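Local coordinates for protein lectin (Pleurotus ostreatus, PDB 6T1D) that binds galactose-containing sugars such as melibiose through calcium ions held at two separate sites on the chain, at residues T35-W40 against T148-K153; I75-D80 against I130-L135; G212-G217 against A282-G287. All coordinates share one frame; numbering follows the deposited sequence.

In the fold
Interaction 1 is the first to open and the last of the N-terminal pair to close. It ties residues 35-40, a loop running into strand 38-40, to the loop after strand 143-147. Interaction 2 lies within that span: it pairs strand 70-79 with strand 129-138 and reaches the first calcium site. The two touch, with centres about 10 Å apart, because strand 129-138 meets both segments of interaction 1. Interaction 3 follows in series. It joins the loop before strand 217-225 to the end of strand 276-284 at the second calcium site. Its centre is about 42 Å from that of interaction 2, on the opposite side of the chain's centre.

Interaction 1 of 3, residues T35-W40 against T148-K153; sequences TSKWIW and TDESWK. Unlike the reference sequence in segment 35-40: T35 (reference Ala).
T148 meets K37 through both its side chain and its backbone, just ahead of a type I beta turn that runs from D149 to W152 and contains an Asx turn. This joins the loop entering strand 38-40 to that after strand 143-147. The hydroxyl OG1 of T148 donates to K37 O at 2.6 Å. It sits between the backbone N and the carbonyl carbon of its own residue (chi1 42°), which brings it to K37 O in the plane of that carbonyl. OG1 also accepts from A132 N on strand 129-138, so one hydroxyl bridges two backbones. In return K37 N donates to T148 O at 3.0 Å, and the N-H and C=O of K37 are both held by one residue.

D149 comes next. Its carbonyl O rests 3.6 Å from I39 CG2, and its CB lies beside K37 CD. Its carboxylate shapes the turn. OD1 takes the backbone N of S151 at 2.9 Å, on the anti side and out of the carboxylate plane. The same OD1 takes S151 OG at 2.6 Å on its syn lone pair. S151 OG is bonded in turn to K60.

E150 is at the exposed side of the contact. Its chain bends at chi2 (-83°), and OE1 offers its syn lone pair to K37 NZ. The salt bridge is 3.2 Å long, and K37 extends fully beyond CG to reach it.

W152 closes the turn and points back inward. Its NE1 is bonded to V147 O, which fixes the indole. Strand 54-63 packs on it through F58 and K60. T148 CG2 lies over one ring face, toward the rim. The apolar contact is completed by I39, whose CD1 touches both T148 CB at 3.8 Å and W152 CB at 3.9 Å.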
loop_
_atom_site.group_PDB
_atom_site.type_symbol
_atom_site.label_atom_id
_atom_site.label_comp_id
_atom_site.label_asym_id
_atom_site.label_seq_id
_atom_site.Cartn_x
_atom_site.Cartn_y
_atom_site.Cartn_z
ATOM N N THR A 35 9.320 -39.711 -1.186
ATOM C CA THR A 35 9.261 -40.143 -2.577
ATOM C C THR A 35 10.372 -39.553 -3.436
ATOM O O THR A 35 10.406 -39.800 -4.647
ATOM C CB THR A 35 7.894 -39.811 -3.177
ATOM O OG1 THR A 35 7.549 -38.455 -2.861
ATOM C CG2 THR A 35 6.854 -40.749 -2.655
ATOM N N SER A 36 11.302 -38.816 -2.847
ATOM C CA SER A 36 12.357 -38.204 -3.629
ATOM C C SER A 36 13.586 -39.091 -3.588
ATOM O O SER A 36 13.728 -39.964 -2.738
ATOM C CB SER A 36 12.710 -36.816 -3.106
ATOM O OG SER A 36 13.447 -36.942 -1.914
ATOM N N LYS A 37 14.459 -38.889 -4.555
ATOM C CA LYS A 37 15.665 -39.681 -4.657
ATOM C C LYS A 37 16.852 -38.743 -4.555
ATOM O O LYS A 37 16.754 -37.556 -4.889
ATOM C CB LYS A 37 15.720 -40.469 -5.973
ATOM C CG LYS A 37 14.412 -41.151 -6.352
ATOM C CD LYS A 37 14.527 -41.813 -7.715
ATOM C CE LYS A 37 13.193 -42.378 -8.192
ATOM N NZ LYS A 37 13.217 -42.731 -9.649
ATOM N N TRP A 38 17.964 -39.280 -4.066
ATOM C CA TRP A 38 19.228 -38.574 -4.136
ATOM C C TRP A 38 19.739 -38.675 -5.561
ATOM O O TRP A 38 19.650 -39.734 -6.185
ATOM C CB TRP A 38 20.241 -39.175 -3.160
ATOM C CG TRP A 38 19.890 -39.055 -1.692
ATOM C CD1 TRP A 38 19.256 -39.982 -0.929
ATOM C CD2 TRP A 38 20.206 -37.960 -0.815
ATOM N NE1 TRP A 38 19.133 -39.529 0.366
ATOM C CE2 TRP A 38 19.713 -38.293 0.462
ATOM C CE3 TRP A 38 20.860 -36.735 -0.987
ATOM C CZ2 TRP A 38 19.835 -37.444 1.557
ATOM C CZ3 TRP A 38 20.984 -35.895 0.098
ATOM C CH2 TRP A 38 20.470 -36.253 1.359
ATOM N N ILE A 39 20.220 -37.559 -6.102
ATOM C CA ILE A 39 20.734 -37.534 -7.465
ATOM C C ILE A 39 22.119 -36.900 -7.473
ATOM O O ILE A 39 22.488 -36.150 -6.564
ATOM C CB ILE A 39 19.788 -36.788 -8.414
ATOM C CG1 ILE A 39 19.663 -35.326 -7.985
ATOM C CG2 ILE A 39 18.431 -37.456 -8.426
ATOM C CD1 ILE A 39 18.799 -34.466 -8.901
ATOM N N TRP A 40 22.903 -37.252 -8.491
ATOM C CA TRP A 40 24.193 -36.615 -8.751
ATOM C C TRP A 40 24.520 -36.810 -10.232
ATOM O O TRP A 40 23.631 -37.139 -11.027
ATOM C CB TRP A 40 25.262 -37.177 -7.803
ATOM C CG TRP A 40 26.530 -36.371 -7.741
ATOM C CD1 TRP A 40 27.763 -36.738 -8.208
ATOM C CD2 TRP A 40 26.686 -35.062 -7.183
ATOM N NE1 TRP A 40 28.671 -35.745 -7.957
ATOM C CE2 TRP A 40 28.034 -34.702 -7.337
ATOM C CE3 TRP A 40 25.814 -34.163 -6.560
ATOM C CZ2 TRP A 40 28.530 -33.480 -6.897
ATOM C CZ3 TRP A 40 26.310 -32.942 -6.128
ATOM C CH2 TRP A 40 27.656 -32.615 -6.296
ATOM N N THR A 148 13.444 -34.677 -6.717
ATOM C CA THR A 148 14.696 -34.952 -7.408
ATOM C C THR A 148 14.711 -36.392 -7.909
ATOM O O THR A 148 14.462 -37.331 -7.149
ATOM C CB THR A 148 15.894 -34.716 -6.487
ATOM O OG1 THR A 148 15.622 -35.242 -5.178
ATOM C CG2 THR A 148 16.195 -33.228 -6.383
ATOM N N ASP A 149 14.976 -36.563 -9.196
ATOM C CA ASP A 149 15.082 -37.883 -9.793
ATOM C C ASP A 149 15.805 -37.716 -11.127
ATOM O O ASP A 149 16.451 -36.689 -11.370
ATOM C CB ASP A 149 13.696 -38.543 -9.908
ATOM C CG ASP A 149 12.711 -37.697 -10.676
ATOM O OD1 ASP A 149 13.123 -36.971 -11.595
ATOM O OD2 ASP A 149 11.509 -37.762 -10.365
ATOM N N GLU A 150 15.681 -38.715 -11.999
ATOM C CA GLU A 150 16.393 -38.705 -13.270
ATOM C C GLU A 150 15.858 -37.675 -14.254
ATOM O O GLU A 150 16.510 -37.445 -15.280
ATOM C CB GLU A 150 16.330 -40.091 -13.904
ATOM C CG GLU A 150 14.907 -40.520 -14.236
ATOM C CD GLU A 150 14.181 -41.113 -13.042
ATOM O OE1 GLU A 150 14.823 -41.289 -11.976
ATOM O OE2 GLU A 150 12.969 -41.399 -13.170
ATOM N N SER A 151 14.701 -37.057 -13.979
ATOM C CA SER A 151 14.157 -36.019 -14.852
ATOM C C SER A 151 14.875 -34.684 -14.713
ATOM O O SER A 151 14.510 -33.729 -15.409
ATOM C CB SER A 151 12.661 -35.816 -14.592
ATOM O OG SER A 151 12.426 -35.167 -13.353
ATOM N N TRP A 152 15.844 -34.578 -13.805
ATOM C CA TRP A 152 16.664 -33.381 -13.670
ATOM C C TRP A 152 17.856 -33.469 -14.607
ATOM O O TRP A 152 18.450 -34.537 -14.768
ATOM C CB TRP A 152 17.152 -33.217 -12.232
ATOM C CG TRP A 152 16.102 -32.732 -11.306
ATOM C CD1 TRP A 152 14.882 -33.301 -11.066
ATOM C CD2 TRP A 152 16.183 -31.577 -10.463
ATOM N NE1 TRP A 152 14.198 -32.559 -10.133
ATOM C CE2 TRP A 152 14.978 -31.498 -9.746
ATOM C CE3 TRP A 152 17.158 -30.597 -10.252
ATOM C CZ2 TRP A 152 14.721 -30.479 -8.839
ATOM C CZ3 TRP A 152 16.898 -29.589 -9.342
ATOM C CH2 TRP A 152 15.694 -29.538 -8.651
ATOM N N LYS A 153 18.187 -32.353 -15.245
ATOM C CA LYS A 153 19.370 -32.291 -16.091
ATOM C C LYS A 153 20.594 -31.968 -15.244
ATOM O O LYS A 153 20.496 -31.329 -14.197
ATOM C CB LYS A 153 19.218 -31.242 -17.195
ATOM C CG LYS A 153 18.110 -31.545 -18.189
ATOM C CD LYS A 153 18.268 -32.932 -18.766
ATOM C CE LYS A 153 17.327 -33.118 -19.929
ATOM N NZ LYS A 153 17.769 -32.309 -21.087
#

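Interaction 2 of 3, residues I75-D80 against I130-L135; sequences IVVASD and IMASIL. With CA (calcium ion), chain S; GLA (alpha-D-galactopyranose), chain G.
I75 and I134 lie side by side across two antiparallel strands and point the same way. I75 has the most surface buried by this contact. Its CG1 touches I134 CG2 at 3.8 Å. The torsions bring these two branches together: I75 CG1 stands beside its backbone N (chi1 -64°), while I134 CG2 stands beside its carbonyl carbon. The backbones around them are joined by V76 and S133, a hydrogen-bonded pair, with S133 N donating to V76 O at 2.9 Å. I75 also packs on L104 and F85.

M131 is held mainly through its backbone. A78 N donates to M131 O at 2.9 Å, nearly along the C=O axis. M131 N returns a bond to A78 O at 3.1 Å, with the donor tilted from the carbonyl plane. The M131 side chain is on the face shared by V76, A78 and S133. Its sulfur end leads away from strand 75-79, and the side chain packs on L33 and S36.

I130 shares the other face with I75, V77 and A132. Its CG2 comes to 4.2 Å from S79 CB in a non-hydrogen-bonded pair, and its N is bonded to the backbone of I39. V77 and A132 fill the middle of this face, CB near CB.

Just past S79 the chain turns a corner at D80. Its CG is anti to the backbone N (chi1 175°), and OD1 binds the calcium ion at 2.4 Å. W187 NE1 holds OD2, which fixes the turn of the carboxylate. Galactose O3 reaches the calcium ion, also at 2.4 Å, and O4 binds it too. D81, N121, S126 and P127 complete the metal site. Through this corner a buried antiparallel strand pair contributes to a calcium-dependent galactose-binding site.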
loop_
_atom_site.group_PDB
_atom_site.type_symbol
_atom_site.label_atom_id
_atom_site.label_comp_id
_atom_site.label_asym_id
_atom_site.label_seq_id
_atom_site.Cartn_x
_atom_site.Cartn_y
_atom_site.Cartn_z
ATOM N N ILE A 75 9.275 -26.005 -0.465
ATOM C CA ILE A 75 10.478 -26.745 -0.869
ATOM C C ILE A 75 11.263 -27.194 0.357
ATOM O O ILE A 75 11.530 -26.392 1.258
ATOM C CB ILE A 75 11.394 -25.916 -1.784
ATOM C CG1 ILE A 75 10.705 -25.588 -3.101
ATOM C CG2 ILE A 75 12.676 -26.655 -2.052
ATOM C CD1 ILE A 75 11.527 -24.680 -3.971
ATOM N N VAL A 76 11.655 -28.467 0.373
ATOM C CA VAL A 76 12.576 -29.022 1.359
ATOM C C VAL A 76 13.758 -29.595 0.594
ATOM O O VAL A 76 13.565 -30.311 -0.394
ATOM C CB VAL A 76 11.895 -30.100 2.220
ATOM C CG1 VAL A 76 12.857 -30.666 3.249
ATOM C CG2 VAL A 76 10.644 -29.518 2.883
ATOM N N VAL A 77 14.972 -29.233 1.006
ATOM C CA VAL A 77 16.187 -29.601 0.280
ATOM C C VAL A 77 17.294 -29.951 1.278
ATOM O O VAL A 77 17.448 -29.292 2.315
ATOM C CB VAL A 77 16.608 -28.475 -0.704
ATOM C CG1 VAL A 77 16.846 -27.157 0.016
ATOM C CG2 VAL A 77 17.840 -28.865 -1.482
ATOM N N ALA A 78 18.045 -31.019 0.977
ATOM C CA ALA A 78 19.220 -31.435 1.743
ATOM C C ALA A 78 20.318 -31.816 0.764
ATOM O O ALA A 78 20.052 -32.071 -0.412
ATOM C CB ALA A 78 18.939 -32.610 2.671
ATOM N N SER A 79 21.567 -31.802 1.229
ATOM C CA SER A 79 22.661 -32.006 0.289
ATOM C C SER A 79 23.889 -32.587 0.974
ATOM O O SER A 79 24.168 -32.314 2.145
ATOM C CB SER A 79 23.038 -30.704 -0.416
ATOM O OG SER A 79 23.431 -29.726 0.521
ATOM N N ASP A 80 24.617 -33.397 0.218
ATOM C CA ASP A 80 25.959 -33.863 0.558
ATOM C C ASP A 80 26.826 -33.381 -0.590
ATOM O O ASP A 80 26.906 -34.047 -1.625
ATOM C CB ASP A 80 25.994 -35.387 0.719
ATOM C CG ASP A 80 27.404 -35.949 0.949
ATOM O OD1 ASP A 80 28.393 -35.187 0.881
ATOM O OD2 ASP A 80 27.519 -37.171 1.207
ATOM N N ILE A 130 22.086 -34.535 -4.038
ATOM C CA ILE A 130 21.102 -33.559 -3.587
ATOM C C ILE A 130 19.722 -34.206 -3.622
ATOM O O ILE A 130 19.412 -34.995 -4.522
ATOM C CB ILE A 130 21.121 -32.264 -4.428
ATOM C CG1 ILE A 130 20.631 -32.530 -5.839
ATOM C CG2 ILE A 130 22.511 -31.692 -4.510
ATOM C CD1 ILE A 130 20.592 -31.295 -6.677
ATOM N N MET A 131 18.899 -33.867 -2.634
ATOM C CA MET A 131 17.544 -34.379 -2.496
ATOM C C MET A 131 16.624 -33.216 -2.192
ATOM O O MET A 131 16.880 -32.452 -1.259
ATOM C CB MET A 131 17.452 -35.419 -1.373
ATOM C CG MET A 131 16.030 -35.634 -0.797
ATOM S SD MET A 131 15.851 -37.004 0.382
ATOM C CE MET A 131 15.979 -38.418 -0.673
ATOM N N ALA A 132 15.537 -33.103 -2.946
ATOM C CA ALA A 132 14.578 -32.030 -2.740
ATOM C C ALA A 132 13.179 -32.541 -3.045
ATOM O O ALA A 132 12.981 -33.441 -3.870
ATOM C CB ALA A 132 14.883 -30.799 -3.602
ATOM N N SER A 133 12.213 -31.960 -2.354
ATOM C CA SER A 133 10.804 -32.179 -2.616
ATOM C C SER A 133 10.171 -30.818 -2.842
ATOM O O SER A 133 10.378 -29.898 -2.041
ATOM C CB SER A 133 10.149 -32.918 -1.450
ATOM O OG SER A 133 8.745 -33.021 -1.605
ATOM N N ILE A 134 9.438 -30.678 -3.949
ATOM C CA ILE A 134 8.822 -29.414 -4.339
ATOM C C ILE A 134 7.325 -29.653 -4.436
ATOM O O ILE A 134 6.860 -30.307 -5.378
ATOM C CB ILE A 134 9.371 -28.897 -5.674
ATOM C CG1 ILE A 134 10.896 -28.940 -5.664
ATOM C CG2 ILE A 134 8.906 -27.477 -5.902
ATOM C CD1 ILE A 134 11.512 -28.907 -7.029
ATOM N N LEU A 135 6.565 -29.125 -3.480
ATOM C CA LEU A 135 5.112 -29.253 -3.470
ATOM C C LEU A 135 4.529 -27.995 -4.112
ATOM O O LEU A 135 4.543 -26.918 -3.509
ATOM C CB LEU A 135 4.589 -29.443 -2.048
ATOM C CG LEU A 135 3.062 -29.575 -1.950
ATOM C CD1 LEU A 135 2.609 -30.764 -2.750
ATOM C CD2 LEU A 135 2.532 -29.659 -0.531
HETATM CA CA CA S . 30.744 -35.595 0.458
HETATM C C1 GLA G . 30.936 -37.257 5.815
HETATM C C2 GLA G . 31.212 -36.128 4.819
HETATM C C3 GLA G . 30.191 -36.066 3.760
HETATM C C4 GLA G . 30.012 -37.366 3.088
HETATM C C5 GLA G . 29.742 -38.501 4.091
HETATM C C6 GLA G . 29.736 -39.824 3.344
HETATM O O2 GLA G . 31.230 -34.871 5.530
HETATM O O3 GLA G . 30.605 -35.045 2.746
HETATM O O4 GLA G . 31.206 -37.676 2.341
HETATM O O5 GLA G . 30.756 -38.559 5.142
HETATM O O6 GLA G . 29.884 -40.890 4.262
#

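Interaction 3 of 3, residues G212-G217 against A282-G287; sequences GAAPVG and ATNGGG. With CA (calcium ion), chain T; GLA (alpha-D-galactopyranose), chain H.
This is a loop-to-strand contact at the second calcium site, where N284, at the end of strand 276-284, is gripped by the segment leading into strand 217-225. G217 and N284 form an antiparallel hydrogen-bonded pair. N284 N donates to G217 O at 2.8 Å, and G217 N returns a bond to N284 O at 3.1 Å. Further along, A214 N donates to G287 O at 3.0 Å.

The N284 side chain bonds to both segments. With CG anti to the backbone N (chi1 -179°), its amide reaches across to the backbone at P215. ND2 donates to P215 O at 3.1 Å; that oxygen is in the amide plane, but ND2 stands above the carbonyl plane. ND2 also donates to G287 O, from the face opposite to A214 N. These bonds fix the amide's rotation. OD1 accepts from G286 N, an Asx turn, and binds the calcium ion at 2.5 Å. G286 O binds the same ion at 2.5 Å. D242, D243 and P288 supply the other protein ligands. V216 covers the turn, with CG2 3.7 Å from G285 O. Galactose O3 and O4 both bind the calcium ion.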
loop_
_atom_site.group_PDB
_atom_site.type_symbol
_atom_site.label_atom_id
_atom_site.label_comp_id
_atom_site.label_asym_id
_atom_site.label_seq_id
_atom_site.Cartn_x
_atom_site.Cartn_y
_atom_site.Cartn_z
ATOM N N GLY A 212 2.091 -11.616 34.852
ATOM C CA GLY A 212 1.946 -13.027 34.560
ATOM C C GLY A 212 0.536 -13.529 34.348
ATOM O O GLY A 212 0.354 -14.738 34.124
ATOM N N ALA A 213 -0.459 -12.650 34.359
ATOM C CA ALA A 213 -1.838 -13.071 34.191
ATOM C C ALA A 213 -2.600 -12.017 33.414
ATOM O O ALA A 213 -2.174 -10.863 33.305
ATOM C CB ALA A 213 -2.520 -13.301 35.543
ATOM N N ALA A 214 -3.753 -12.424 32.898
ATOM C CA ALA A 214 -4.587 -11.533 32.112
ATOM C C ALA A 214 -6.034 -11.888 32.388
ATOM O O ALA A 214 -6.342 -13.057 32.647
ATOM C CB ALA A 214 -4.284 -11.658 30.614
ATOM N N PRO A 215 -6.942 -10.916 32.332
ATOM C CA PRO A 215 -8.352 -11.202 32.623
ATOM C C PRO A 215 -8.939 -12.183 31.622
ATOM O O PRO A 215 -8.454 -12.336 30.496
ATOM C CB PRO A 215 -9.023 -9.830 32.516
ATOM C CG PRO A 215 -7.891 -8.829 32.681
ATOM C CD PRO A 215 -6.700 -9.488 32.061
ATOM N N VAL A 216 -10.013 -12.849 32.045
ATOM C CA VAL A 216 -10.709 -13.771 31.158
ATOM C C VAL A 216 -11.402 -12.975 30.073
ATOM O O VAL A 216 -11.928 -11.886 30.326
ATOM C CB VAL A 216 -11.727 -14.617 31.941
ATOM C CG1 VAL A 216 -12.542 -15.503 30.994
ATOM C CG2 VAL A 216 -11.030 -15.439 33.003
ATOM N N GLY A 217 -11.364 -13.488 28.850
ATOM C CA GLY A 217 -12.049 -12.830 27.756
ATOM C C GLY A 217 -11.258 -12.814 26.465
ATOM O O GLY A 217 -10.111 -13.273 26.419
ATOM N N ALA A 282 -8.146 -13.727 19.874
ATOM C CA ALA A 282 -7.640 -14.659 20.869
ATOM C C ALA A 282 -8.443 -14.512 22.147
ATOM O O ALA A 282 -8.880 -13.413 22.492
ATOM C CB ALA A 282 -6.168 -14.403 21.166
ATOM N N THR A 283 -8.656 -15.625 22.837
ATOM C CA THR A 283 -9.406 -15.636 24.087
ATOM C C THR A 283 -8.549 -16.224 25.195
ATOM O O THR A 283 -7.838 -17.213 24.983
ATOM C CB THR A 283 -10.705 -16.437 23.968
ATOM O OG1 THR A 283 -11.428 -16.010 22.807
ATOM C CG2 THR A 283 -11.569 -16.202 25.189
ATOM N N ASN A 284 -8.633 -15.625 26.380
ATOM C CA ASN A 284 -7.964 -16.144 27.565
ATOM C C ASN A 284 -8.990 -16.836 28.455
ATOM O O ASN A 284 -9.942 -16.203 28.920
ATOM C CB ASN A 284 -7.269 -15.022 28.336
ATOM C CG ASN A 284 -6.547 -15.527 29.573
ATOM O OD1 ASN A 284 -6.017 -16.642 29.587
ATOM N ND2 ASN A 284 -6.499 -14.699 30.610
ATOM N N GLY A 285 -8.768 -18.118 28.730
ATOM C CA GLY A 285 -9.657 -18.813 29.634
ATOM C C GLY A 285 -9.346 -18.598 31.088
ATOM O O GLY A 285 -10.189 -18.878 31.942
ATOM N N GLY A 286 -8.183 -18.068 31.391
ATOM C CA GLY A 286 -7.804 -17.777 32.756
ATOM C C GLY A 286 -6.298 -17.819 32.869
ATOM O O GLY A 286 -5.607 -18.492 32.107
ATOM N N GLY A 287 -5.781 -17.080 33.846
ATOM C CA GLY A 287 -4.368 -17.075 34.130
ATOM C C GLY A 287 -3.581 -16.415 33.021
ATOM O O GLY A 287 -4.009 -15.413 32.433
HETATM CA CA CA T . -4.608 -18.753 29.829
HETATM C C1 GLA H . -3.297 -22.438 33.250
HETATM C C2 GLA H . -4.369 -21.596 32.558
HETATM C C3 GLA H . -4.212 -21.597 31.092
HETATM C C4 GLA H . -2.847 -21.221 30.677
HETATM C C5 GLA H . -1.774 -22.061 31.389
HETATM C C6 GLA H . -0.403 -21.498 31.045
HETATM O O2 GLA H . -5.669 -22.128 32.890
HETATM O O3 GLA H . -5.186 -20.626 30.499
HETATM O O4 GLA H . -2.630 -19.828 30.977
HETATM O O5 GLA H . -1.935 -22.042 32.842
HETATM O O6 GLA H . 0.597 -22.244 31.711
#